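Long-range contacts in uricase (Bacillus fastidiosus, PDB 4R8X), which catalyses the oxidation of urate, the first step in its degradation toward (S)-allantoin, working as an assembly of four chains: residues 193-197 / 276-280; 269-273 / 295-299; 170-174 / 233-239. All coordinates share one frame; numbering follows the deposited sequence.

Interaction 1: residues 193-197 / 276-280; sequences ATDRP and TVVEG
T194 OG1 and T276 OG1 lie 2.9 Å apart at the tight point of this surface contact, close enough for a hydrogen bond, though the T194 proton may also turn elsewhere. T194 swings OG1 between its backbone N and carbonyl carbon (chi1 67°), aiming it across. On the far side of these hydroxyls from E279, a water accepts from T276 N at 3.0 Å and bonds T194 OG1 weakly. T276 OG1 also takes packing from R196, whose CG lies 3.2 Å from it. Beyond CG the arginine bends at chi2 (103°) and chi3 (69°), bringing the guanidinium back: T194 O lies at its edge, in its plane, in a weak bond from NH1 (3.3 Å), and NE is held by W274 O. R196, a predicted urate ligand, probably presents its guanidinium to that site this way. The E279 side is loose and wet: OE1 comes no nearer than 3.9 Å to T194 CB. One water instead links three oxygens, donating to D195 O and to E279 OE1 and accepting from T276 OG1. With hydroxyls, carbonyls and water doing most of the joining, polar links rather than an apolar core tie the loop ahead of strand 198-208 to strand 275-278.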
ATOM      1  N   ALA D 193      26.313  10.686 -18.057  0.78 28.83           N
ATOM      2  CA  ALA D 193      26.033   9.628 -17.093  1.00 29.64           C
ATOM      3  C   ALA D 193      26.827   9.823 -15.804  0.28 29.33           C
ATOM      4  O   ALA D 193      27.926  10.374 -15.817  1.00 29.74           O
ATOM      5  CB  ALA D 193      26.328   8.260 -17.703  1.00 30.30           C
ATOM      6  N   THR D 194      26.260   9.383 -14.688  0.64 28.73           N
ATOM      7  CA  THR D 194      26.987   9.368 -13.425  0.96 28.14           C
ATOM      8  C   THR D 194      26.944   7.965 -12.830  1.00 26.98           C
ATOM      9  O   THR D 194      26.046   7.180 -13.140  0.89 25.77           O
ATOM     10  CB  THR D 194      26.416  10.379 -12.401  0.60 28.91           C
ATOM     11  OG1 THR D 194      25.098   9.980 -12.002  0.67 28.52           O
ATOM     12  CG2 THR D 194      26.369  11.783 -12.988  1.00 30.45           C
ATOM     13  N   ASP D 195      27.918   7.649 -11.982  0.67 27.10           N
ATOM     14  CA  ASP D 195      27.976   6.341 -11.339  1.00 27.17           C
ATOM     15  C   ASP D 195      27.150   6.334 -10.064  0.92 24.63           C
ATOM     16  O   ASP D 195      27.301   7.210  -9.221  1.00 23.87           O
ATOM     17  CB  ASP D 195      29.420   5.967 -11.002  1.00 29.73           C
ATOM     18  CG  ASP D 195      30.272   5.750 -12.234  0.25 32.70           C
ATOM     19  OD1 ASP D 195      29.757   5.204 -13.234  1.00 33.57           O
ATOM     20  OD2 ASP D 195      31.461   6.124 -12.199  1.00 35.03           O
ATOM     21  N   ARG D 196      26.278   5.338  -9.928  1.00 23.68           N
ATOM     22  CA  ARG D 196      25.479   5.171  -8.723  1.00 22.08           C
ATOM     23  C   ARG D 196      25.561   3.719  -8.272  1.00 19.71           C
ATOM     24  O   ARG D 196      25.823   2.833  -9.079  1.00 21.13           O
ATOM     25  CB  ARG D 196      24.018   5.545  -8.986  1.00 23.31           C
ATOM     26  CG  ARG D 196      23.797   6.986  -9.396  1.00 23.76           C
ATOM     27  CD  ARG D 196      23.557   7.095 -10.890  1.00 24.73           C
ATOM     28  NE  ARG D 196      22.278   6.514 -11.273  1.00 25.95           N
ATOM     29  CZ  ARG D 196      21.980   6.130 -12.508  1.00 27.43           C
ATOM     30  NH1 ARG D 196      22.879   6.266 -13.472  1.00 28.20           N
ATOM     31  NH2 ARG D 196      20.792   5.606 -12.778  1.00 27.80           N
ATOM     32  N   PRO D 197      25.335   3.465  -6.978  1.00 17.91           N
ATOM     33  CA  PRO D 197      25.341   2.080  -6.496  1.00 16.67           C
ATOM     34  C   PRO D 197      24.202   1.283  -7.137  1.00 15.96           C
ATOM     35  O   PRO D 197      23.057   1.720  -7.102  1.00 16.35           O
ATOM     36  CB  PRO D 197      25.104   2.227  -4.984  1.00 17.40           C
ATOM     37  CG  PRO D 197      25.418   3.661  -4.659  1.00 19.13           C
ATOM     38  CD  PRO D 197      25.114   4.444  -5.899  1.00 18.10           C
ATOM     39  N   THR D 276      21.945  10.488  -8.738  1.00 14.75           N
ATOM     40  CA  THR D 276      22.947  11.300  -8.058  1.00 15.82           C
ATOM     41  C   THR D 276      22.446  12.721  -7.800  1.00 16.76           C
ATOM     42  O   THR D 276      21.823  13.339  -8.671  1.00 19.25           O
ATOM     43  CB  THR D 276      24.229  11.393  -8.899  1.00 18.15           C
ATOM     44  OG1 THR D 276      24.747  10.077  -9.116  1.00 19.73           O
ATOM     45  CG2 THR D 276      25.282  12.251  -8.200  1.00 18.96           C
ATOM     46  N   VAL D 277      22.724  13.248  -6.608  1.00 17.24           N
ATOM     47  CA  VAL D 277      22.493  14.657  -6.344  1.00 18.41           C
ATOM     48  C   VAL D 277      23.817  15.361  -6.109  1.00 18.61           C
ATOM     49  O   VAL D 277      24.074  16.417  -6.679  1.00 20.37           O
ATOM     50  CB  VAL D 277      21.584  14.877  -5.134  1.00 20.23           C
ATOM     51  CG1 VAL D 277      21.509  16.361  -4.811  1.00 21.15           C
ATOM     52  CG2 VAL D 277      20.199  14.302  -5.398  1.00 21.53           C
ATOM     53  N   VAL D 278      24.656  14.784  -5.252  1.00 18.17           N
ATOM     54  CA  VAL D 278      26.001  15.315  -5.045  1.00 18.52           C
ATOM     55  C   VAL D 278      27.024  14.236  -5.365  1.00 20.13           C
ATOM     56  O   VAL D 278      27.027  13.170  -4.749  1.00 19.98           O
ATOM     57  CB  VAL D 278      26.233  15.811  -3.603  1.00 18.29           C
ATOM     58  CG1 VAL D 278      27.608  16.450  -3.488  1.00 19.04           C
ATOM     59  CG2 VAL D 278      25.154  16.806  -3.194  1.00 18.54           C
ATOM     60  N   GLU D 279      27.876  14.510  -6.349  1.00 22.77           N
ATOM     61  CA  GLU D 279      28.917  13.576  -6.740  1.00 25.51           C
ATOM     62  C   GLU D 279      29.918  13.412  -5.605  1.00 27.00           C
ATOM     63  O   GLU D 279      30.305  14.392  -4.969  0.87 26.92           O
ATOM     64  CB  GLU D 279      29.640  14.095  -7.982  1.00 27.29           C
ATOM     65  CG  GLU D 279      30.471  13.051  -8.697  1.00 29.33           C
ATOM     66  CD  GLU D 279      29.731  12.440  -9.866  0.32 30.82           C
ATOM     67  OE1 GLU D 279      28.786  11.665  -9.632  1.00 32.24           O
ATOM     68  OE2 GLU D 279      30.084  12.748 -11.021  0.71 30.83           O
ATOM     69  N   GLY D 280      30.337  12.174  -5.356  1.00 27.80           N
ATOM     70  CA  GLY D 280      31.317  11.899  -4.320  1.00 29.85           C
ATOM     71  C   GLY D 280      32.644  12.582  -4.594  1.00 31.66           C
ATOM     72  O   GLY D 280      33.005  12.815  -5.749  1.00 31.54           O
TER
HETATM   73  O   HOH W   1      21.799  10.371 -11.716  1.00 29.37           O
HETATM   74  O   HOH W   2      27.464   9.730  -8.554  1.00 34.87           O

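Interaction 2: residues 269-273 / 295-299; sequences TNNRT and PFGFQ
R272 lays its guanidinium flat on the ring of F296, centres 4.3 Å apart and planes 22° from parallel, while the same group grips N270 OD1 side-on with NE and NH2. The setting is a pair of neighbouring antiparallel strands, 262-271 and 296-304, in the large sheet of the tunnelling (T-) fold that uricases share. Both guanidinium bonds, 3.2 Å from NE and 3.0 Å from NH2 to N270 OD1, lie near the guanidinium plane but reach the amide oxygen from one side of its own plane. The amide of N270 leans over the same face of F296, tilted 34° to the ring, and its ND2 donates to T269 O. F296 CG stands between backbone N and carbonyl carbon (chi1 63°), which brings the ring up beneath both partners. Along the strands T269 N donates to Q299 O at 3.0 Å and N271 N to G297 O at 2.8 Å. Residues 296-299 also pair with a strand of the third subunit, carrying the sheet across the interface. The amide end of N271, a predicted ligand of urate and O2, leads off from this pairing. Its OD1 closes an Asx turn, accepting from T273 N at 3.1 Å and T273 OG1 at 2.7 Å, while ND2 and Q299 NE2 share a water.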
ATOM      1  N   THR D 269      13.415  -9.283 -12.335  1.00 15.24           N
ATOM      2  CA  THR D 269      14.173  -8.233 -11.655  1.00 15.63           C
ATOM      3  C   THR D 269      13.535  -6.860 -11.758  1.00 16.37           C
ATOM      4  O   THR D 269      12.690  -6.623 -12.614  1.00 17.88           O
ATOM      5  CB  THR D 269      15.545  -8.036 -12.302  1.00 17.85           C
ATOM      6  OG1 THR D 269      15.368  -7.310 -13.525  1.00 18.01           O
ATOM      7  CG2 THR D 269      16.194  -9.362 -12.609  1.00 18.05           C
ATOM      8  N   ASN D 270      13.965  -5.959 -10.878  1.00 14.90           N
ATOM      9  CA  ASN D 270      13.815  -4.523 -11.076  1.00 14.92           C
ATOM     10  C   ASN D 270      15.185  -3.882 -10.908  1.00 13.73           C
ATOM     11  O   ASN D 270      15.937  -4.239  -9.994  1.00 13.21           O
ATOM     12  CB  ASN D 270      12.953  -3.860  -9.993  1.00 16.53           C
ATOM     13  CG  ASN D 270      11.468  -4.150 -10.108  1.00 17.77           C
ATOM     14  OD1 ASN D 270      10.695  -3.630  -9.304  1.00 18.62           O
ATOM     15  ND2 ASN D 270      11.060  -4.978 -11.068  1.00 17.78           N
ATOM     16  N   ASN D 271      15.485  -2.907 -11.755  1.00 13.91           N
ATOM     17  CA  ASN D 271      16.556  -1.959 -11.489  1.00 12.97           C
ATOM     18  C   ASN D 271      15.965  -0.759 -10.755  1.00 12.95           C
ATOM     19  O   ASN D 271      15.124  -0.035 -11.308  1.00 14.36           O
ATOM     20  CB  ASN D 271      17.210  -1.497 -12.793  1.00 14.16           C
ATOM     21  CG  ASN D 271      18.502  -0.733 -12.554  1.00 14.92           C
ATOM     22  OD1 ASN D 271      18.679  -0.112 -11.510  1.00 15.14           O
ATOM     23  ND2 ASN D 271      19.413  -0.789 -13.509  1.00 17.59           N
ATOM     24  N   ARG D 272      16.399  -0.554  -9.512  1.00 11.97           N
ATOM     25  CA  ARG D 272      15.850   0.503  -8.659  1.00 11.87           C
ATOM     26  C   ARG D 272      16.893   1.560  -8.294  1.00 12.38           C
ATOM     27  O   ARG D 272      16.738   2.316  -7.323  1.00 13.09           O
ATOM     28  CB  ARG D 272      15.241  -0.119  -7.406  1.00 12.62           C
ATOM     29  CG  ARG D 272      13.991  -0.929  -7.695  1.00 12.94           C
ATOM     30  CD  ARG D 272      12.822  -0.008  -8.002  1.00 13.74           C
ATOM     31  NE  ARG D 272      11.620  -0.759  -8.350  1.00 13.69           N
ATOM     32  CZ  ARG D 272      10.444  -0.198  -8.600  1.00 13.86           C
ATOM     33  NH1 ARG D 272      10.323   1.118  -8.559  1.00 15.56           N
ATOM     34  NH2 ARG D 272       9.393  -0.943  -8.893  1.00 14.18           N
ATOM     35  N   THR D 273      17.933   1.647  -9.114  1.00 12.56           N
ATOM     36  CA  THR D 273      19.096   2.480  -8.819  1.00 12.45           C
ATOM     37  C   THR D 273      18.751   3.955  -8.630  1.00 12.98           C
ATOM     38  O   THR D 273      17.979   4.523  -9.396  1.00 13.61           O
ATOM     39  CB  THR D 273      20.164   2.311  -9.914  1.00 13.74           C
ATOM     40  OG1 THR D 273      20.572   0.936  -9.943  1.00 13.56           O
ATOM     41  CG2 THR D 273      21.379   3.185  -9.679  1.00 14.24           C
ATOM     42  N   PRO D 295       9.900   5.252 -13.380  1.00 11.50           N
ATOM     43  CA  PRO D 295      10.176   4.142 -14.304  1.00 11.27           C
ATOM     44  C   PRO D 295      11.337   3.258 -13.848  1.00 12.45           C
ATOM     45  O   PRO D 295      12.391   3.761 -13.434  1.00 12.71           O
ATOM     46  CB  PRO D 295      10.523   4.864 -15.603  1.00 12.20           C
ATOM     47  CG  PRO D 295       9.745   6.112 -15.551  1.00 13.21           C
ATOM     48  CD  PRO D 295       9.803   6.536 -14.107  1.00 12.25           C
ATOM     49  N   PHE D 296      11.122   1.944 -13.906  1.00 12.10           N
ATOM     50  CA  PHE D 296      12.134   0.974 -13.487  1.00 12.17           C
ATOM     51  C   PHE D 296      12.502   0.003 -14.609  1.00 11.64           C
ATOM     52  O   PHE D 296      11.640  -0.479 -15.332  1.00 11.37           O
ATOM     53  CB  PHE D 296      11.680   0.208 -12.239  1.00 13.53           C
ATOM     54  CG  PHE D 296      10.437  -0.621 -12.436  1.00 13.06           C
ATOM     55  CD1 PHE D 296      10.527  -1.957 -12.846  1.00 11.44           C
ATOM     56  CD2 PHE D 296       9.180  -0.083 -12.190  1.00 13.67           C
ATOM     57  CE1 PHE D 296       9.383  -2.731 -13.021  1.00 12.38           C
ATOM     58  CE2 PHE D 296       8.032  -0.856 -12.354  1.00 13.46           C
ATOM     59  CZ  PHE D 296       8.133  -2.173 -12.781  1.00 12.61           C
ATOM     60  N   GLY D 297      13.790  -0.274 -14.763  1.00 12.44           N
ATOM     61  CA  GLY D 297      14.197  -1.331 -15.665  1.00 11.78           C
ATOM     62  C   GLY D 297      13.780  -2.672 -15.089  1.00 11.95           C
ATOM     63  O   GLY D 297      13.722  -2.836 -13.865  1.00 13.50           O
ATOM     64  N   PHE D 298      13.481  -3.629 -15.962  1.00 12.95           N
ATOM     65  CA  PHE D 298      13.224  -4.986 -15.518  1.00 12.76           C
ATOM     66  C   PHE D 298      13.733  -5.995 -16.537  1.00 12.72           C
ATOM     67  O   PHE D 298      13.903  -5.679 -17.718  1.00 13.23           O
ATOM     68  CB  PHE D 298      11.738  -5.216 -15.195  1.00 12.44           C
ATOM     69  CG  PHE D 298      10.829  -5.204 -16.397  1.00 12.41           C
ATOM     70  CD1 PHE D 298      10.548  -6.372 -17.083  1.00 13.16           C
ATOM     71  CD2 PHE D 298      10.242  -4.026 -16.831  1.00 12.85           C
ATOM     72  CE1 PHE D 298       9.700  -6.369 -18.183  1.00 13.05           C
ATOM     73  CE2 PHE D 298       9.399  -4.003 -17.935  1.00 12.96           C
ATOM     74  CZ  PHE D 298       9.119  -5.179 -18.614  1.00 13.10           C
ATOM     75  N   GLN D 299      13.987  -7.203 -16.051  1.00 13.70           N
ATOM     76  CA  GLN D 299      14.449  -8.314 -16.875  1.00 14.06           C
ATOM     77  C   GLN D 299      13.696  -9.574 -16.468  1.00 14.25           C
ATOM     78  O   GLN D 299      13.362  -9.756 -15.293  1.00 15.71           O
ATOM     79  CB  GLN D 299      15.948  -8.544 -16.680  1.00 15.51           C
ATOM     80  CG  GLN D 299      16.853  -7.463 -17.260  1.00 17.90           C
ATOM     81  CD  GLN D 299      16.996  -6.260 -16.348  1.00 20.09           C
ATOM     82  OE1 GLN D 299      16.852  -6.371 -15.135  1.00 21.33           O
ATOM     83  NE2 GLN D 299      17.283  -5.100 -16.931  1.00 21.12           N
TER
HETATM   84  O   HOH W   3      14.601   2.672 -11.342  1.00 19.38           O
HETATM   85  O   HOH W   4      18.521  -2.246 -16.113  1.00 33.54           O
HETATM   86  O   HOH W   5      12.223   3.230 -10.159  1.00 22.34           O

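Interaction 3: residues 170-174 / 233-239; sequences QLIKV and ASVFHTL
K173 NZ is gripped at the last turn of helix 225-238 by two backbone carbonyls and a water. F236 O receives it at 2.9 Å, nearly end-on and in the carbonyl plane, whereas H237 O, 3.2 Å from the same NZ, is met from well above its plane. The water accepts from NZ at 2.7 Å. L239 O also lies close to NZ, although the angle there is too poor for a bond. The lysine reaches this spot because CG is anti to its backbone N (chi1 -174°) and the rest of the chain runs fully extended. Its ammonium thus sits where the carbonyls of a helix C-terminus gather, which would probably favour the charged form of this buried side chain. Nearer the strand, K173 CB lies over one face of F236 in a CH-pi contact, 4.0 Å from the ring centroid and 28° off the normal. Cut back to an alanine, this position would probably leave F236 O and H237 O without the ammonium that bonds them both. L171 fills in alongside: its CB packs on F236 CE2 at 3.7 Å, its carbonyl O meets the ring edge, and CD1 reaches A233 CB at 4.2 Å. I172 points the other way, onto W274 of its own chain and F118 of the second subunit. That subunit pairs a strand with residues 171-173, and its S132 bonds H237 ND1. Strand and helix run almost in the same direction, 17° apart, with axes 9.3 Å from each other at closest. A helix laid along an antiparallel sheet, with that sheet continuing into a neighbouring chain, is the build of the T-fold assemblies to which uricases belong.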
ATOM      1  N   GLN D 170      15.890  -7.490  -2.041  1.00 10.86           N
ATOM      2  CA  GLN D 170      16.241  -6.122  -2.434  1.00 10.58           C
ATOM      3  C   GLN D 170      17.646  -5.833  -1.942  1.00  9.88           C
ATOM      4  O   GLN D 170      17.871  -5.721  -0.744  1.00 10.38           O
ATOM      5  CB  GLN D 170      15.238  -5.092  -1.886  1.00 11.11           C
ATOM      6  CG  GLN D 170      13.789  -5.381  -2.272  1.00 12.26           C
ATOM      7  CD  GLN D 170      12.818  -4.341  -1.758  1.00 13.56           C
ATOM      8  OE1 GLN D 170      13.201  -3.391  -1.081  1.00 16.26           O
ATOM      9  NE2 GLN D 170      11.547  -4.521  -2.074  1.00 14.12           N
ATOM     10  N   LEU D 171      18.594  -5.724  -2.872  1.00  9.80           N
ATOM     11  CA  LEU D 171      20.004  -5.587  -2.532  1.00 10.89           C
ATOM     12  C   LEU D 171      20.641  -4.414  -3.255  1.00 11.88           C
ATOM     13  O   LEU D 171      20.369  -4.164  -4.429  1.00 11.80           O
ATOM     14  CB  LEU D 171      20.773  -6.865  -2.890  1.00 11.43           C
ATOM     15  CG  LEU D 171      20.350  -8.146  -2.179  1.00 11.78           C
ATOM     16  CD1 LEU D 171      21.035  -9.334  -2.856  1.00 11.76           C
ATOM     17  CD2 LEU D 171      20.704  -8.073  -0.704  1.00 13.45           C
ATOM     18  N   ILE D 172      21.498  -3.700  -2.541  1.00 11.37           N
ATOM     19  CA  ILE D 172      22.305  -2.635  -3.132  1.00 11.55           C
ATOM     20  C   ILE D 172      23.789  -2.989  -3.008  1.00 12.72           C
ATOM     21  O   ILE D 172      24.201  -3.622  -2.041  1.00 12.90           O
ATOM     22  CB  ILE D 172      21.995  -1.271  -2.448  1.00 11.53           C
ATOM     23  CG1 ILE D 172      22.502  -0.091  -3.282  1.00 13.25           C
ATOM     24  CG2 ILE D 172      22.547  -1.223  -1.018  1.00 11.33           C
ATOM     25  CD1 ILE D 172      21.964   1.236  -2.787  1.00 14.68           C
ATOM     26  N   LYS D 173      24.584  -2.615  -4.011  1.00 13.86           N
ATOM     27  CA  LYS D 173      26.037  -2.773  -3.940  1.00 13.45           C
ATOM     28  C   LYS D 173      26.690  -1.403  -4.056  1.00 15.41           C
ATOM     29  O   LYS D 173      26.541  -0.725  -5.070  1.00 15.84           O
ATOM     30  CB  LYS D 173      26.552  -3.699  -5.049  1.00 14.95           C
ATOM     31  CG  LYS D 173      28.039  -4.026  -4.952  1.00 15.91           C
ATOM     32  CD  LYS D 173      28.461  -5.050  -5.999  1.00 16.62           C
ATOM     33  CE  LYS D 173      29.917  -5.445  -5.831  1.00 16.82           C
ATOM     34  NZ  LYS D 173      30.311  -6.473  -6.845  1.00 18.64           N
ATOM     35  N   VAL D 174      27.418  -1.002  -3.019  1.00 17.39           N
ATOM     36  CA  VAL D 174      27.997   0.341  -2.969  1.00 19.80           C
ATOM     37  C   VAL D 174      29.378   0.442  -3.619  1.00 22.72           C
ATOM     38  O   VAL D 174      30.233   1.222  -3.200  1.00 24.58           O
ATOM     39  CB  VAL D 174      28.039   0.879  -1.528  1.00 19.85           C
ATOM     40  CG1 VAL D 174      26.627   0.969  -0.977  1.00 19.98           C
ATOM     41  CG2 VAL D 174      28.906  -0.004  -0.645  1.00 21.17           C
ATOM     42  N   ALA D 233      23.153 -13.220  -3.089  1.00 13.20           N
ATOM     43  CA  ALA D 233      23.859 -12.158  -2.396  1.00 13.42           C
ATOM     44  C   ALA D 233      25.366 -12.301  -2.567  1.00 12.65           C
ATOM     45  O   ALA D 233      26.070 -11.315  -2.780  1.00 14.01           O
ATOM     46  CB  ALA D 233      23.488 -12.161  -0.930  1.00 13.17           C
ATOM     47  N   SER D 234      25.849 -13.538  -2.494  1.00 12.42           N
ATOM     48  CA  SER D 234      27.278 -13.824  -2.585  1.00 13.31           C
ATOM     49  C   SER D 234      27.831 -13.505  -3.968  1.00 13.08           C
ATOM     50  O   SER D 234      28.906 -12.921  -4.101  1.00 14.78           O
ATOM     51  CB  SER D 234      27.562 -15.287  -2.224  1.00 14.36           C
ATOM     52  OG  SER D 234      27.209 -15.544  -0.873  1.00 13.61           O
ATOM     53  N   VAL D 235      27.082 -13.878  -4.996  1.00 14.04           N
ATOM     54  CA  VAL D 235      27.489 -13.585  -6.361  1.00 14.24           C
ATOM     55  C   VAL D 235      27.458 -12.075  -6.621  1.00 14.08           C
ATOM     56  O   VAL D 235      28.385 -11.528  -7.206  1.00 14.20           O
ATOM     57  CB  VAL D 235      26.623 -14.346  -7.378  1.00 14.24           C
ATOM     58  CG1 VAL D 235      26.942 -13.907  -8.822  1.00 14.64           C
ATOM     59  CG2 VAL D 235      26.834 -15.857  -7.212  1.00 15.31           C
ATOM     60  N   PHE D 236      26.414 -11.397  -6.148  1.00 13.78           N
ATOM     61  CA  PHE D 236      26.323  -9.936  -6.265  1.00 13.65           C
ATOM     62  C   PHE D 236      27.553  -9.274  -5.625  1.00 14.02           C
ATOM     63  O   PHE D 236      28.158  -8.357  -6.197  1.00 14.10           O
ATOM     64  CB  PHE D 236      25.026  -9.450  -5.605  1.00 13.09           C
ATOM     65  CG  PHE D 236      24.621  -8.035  -5.964  1.00 13.72           C
ATOM     66  CD1 PHE D 236      25.043  -7.431  -7.142  1.00 15.62           C
ATOM     67  CD2 PHE D 236      23.804  -7.308  -5.102  1.00 12.83           C
ATOM     68  CE1 PHE D 236      24.655  -6.125  -7.455  1.00 15.44           C
ATOM     69  CE2 PHE D 236      23.411  -6.007  -5.404  1.00 13.60           C
ATOM     70  CZ  PHE D 236      23.838  -5.412  -6.580  1.00 14.17           C
ATOM     71  N   HIS D 237      27.948  -9.779  -4.457  1.00 14.80           N
ATOM     72  CA  HIS D 237      29.112  -9.260  -3.730  1.00 13.69           C
ATOM     73  C   HIS D 237      30.421  -9.430  -4.491  1.00 15.31           C
ATOM     74  O   HIS D 237      31.215  -8.501  -4.576  1.00 16.73           O
ATOM     75  CB  HIS D 237      29.188  -9.931  -2.352  1.00 14.70           C
ATOM     76  CG  HIS D 237      30.468  -9.694  -1.607  1.00 15.12           C
ATOM     77  ND1 HIS D 237      30.607  -8.710  -0.651  1.00 15.30           N
ATOM     78  CD2 HIS D 237      31.650 -10.352  -1.643  1.00 15.44           C
ATOM     79  CE1 HIS D 237      31.826  -8.764  -0.143  1.00 14.88           C
ATOM     80  NE2 HIS D 237      32.477  -9.755  -0.726  1.00 15.44           N
ATOM     81  N   THR D 238      30.626 -10.609  -5.066  1.00 17.50           N
ATOM     82  CA  THR D 238      31.918 -10.975  -5.640  1.00 18.54           C
ATOM     83  C   THR D 238      32.094 -10.577  -7.111  1.00 18.60           C
ATOM     84  O   THR D 238      33.154 -10.087  -7.511  1.00 18.79           O
ATOM     85  CB  THR D 238      32.157 -12.492  -5.478  1.00 20.84           C
ATOM     86  OG1 THR D 238      32.268 -12.807  -4.087  1.00 22.36           O
ATOM     87  CG2 THR D 238      33.425 -12.934  -6.199  1.00 22.10           C
ATOM     88  N   LEU D 239      31.049 -10.770  -7.904  1.00 19.43           N
ATOM     89  CA  LEU D 239      31.119 -10.545  -9.344  1.00 20.54           C
ATOM     90  C   LEU D 239      31.221  -9.065  -9.691  1.00 21.19           C
ATOM     91  O   LEU D 239      30.524  -8.232  -9.109  1.00 21.74           O
ATOM     92  CB  LEU D 239      29.888 -11.149 -10.025  1.00 21.28           C
ATOM     93  CG  LEU D 239      29.763 -11.043 -11.549  1.00 21.86           C
ATOM     94  CD1 LEU D 239      30.742 -11.981 -12.244  1.00 22.35           C
ATOM     95  CD2 LEU D 239      28.332 -11.326 -11.984  1.00 22.28           C
TER
HETATM   96  O   HOH W   6      32.967  -6.960  -7.113  1.00 30.59           O

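In the fold
From the N terminus, the chain first lays down 170-174 at the end of strand 156-173, then 193-197 in the loop that follows. Interaction 3 closes when helix 225-238 ends against the strand. Interaction 2 opens at 269-273, interaction 1 closes at 276-280, and interaction 2 closes last at 295-299. Interaction 1 therefore crosses both others, which lie in series; none nests. Interaction 3 fastens a helix to the main sheet, interaction 2 joins two neighbouring strands of that sheet, and interaction 1 links an outlying loop to the small sheet of 275-278 and 288-290. P197 packs on both T273 and K173, joining interaction 1 directly to the other two.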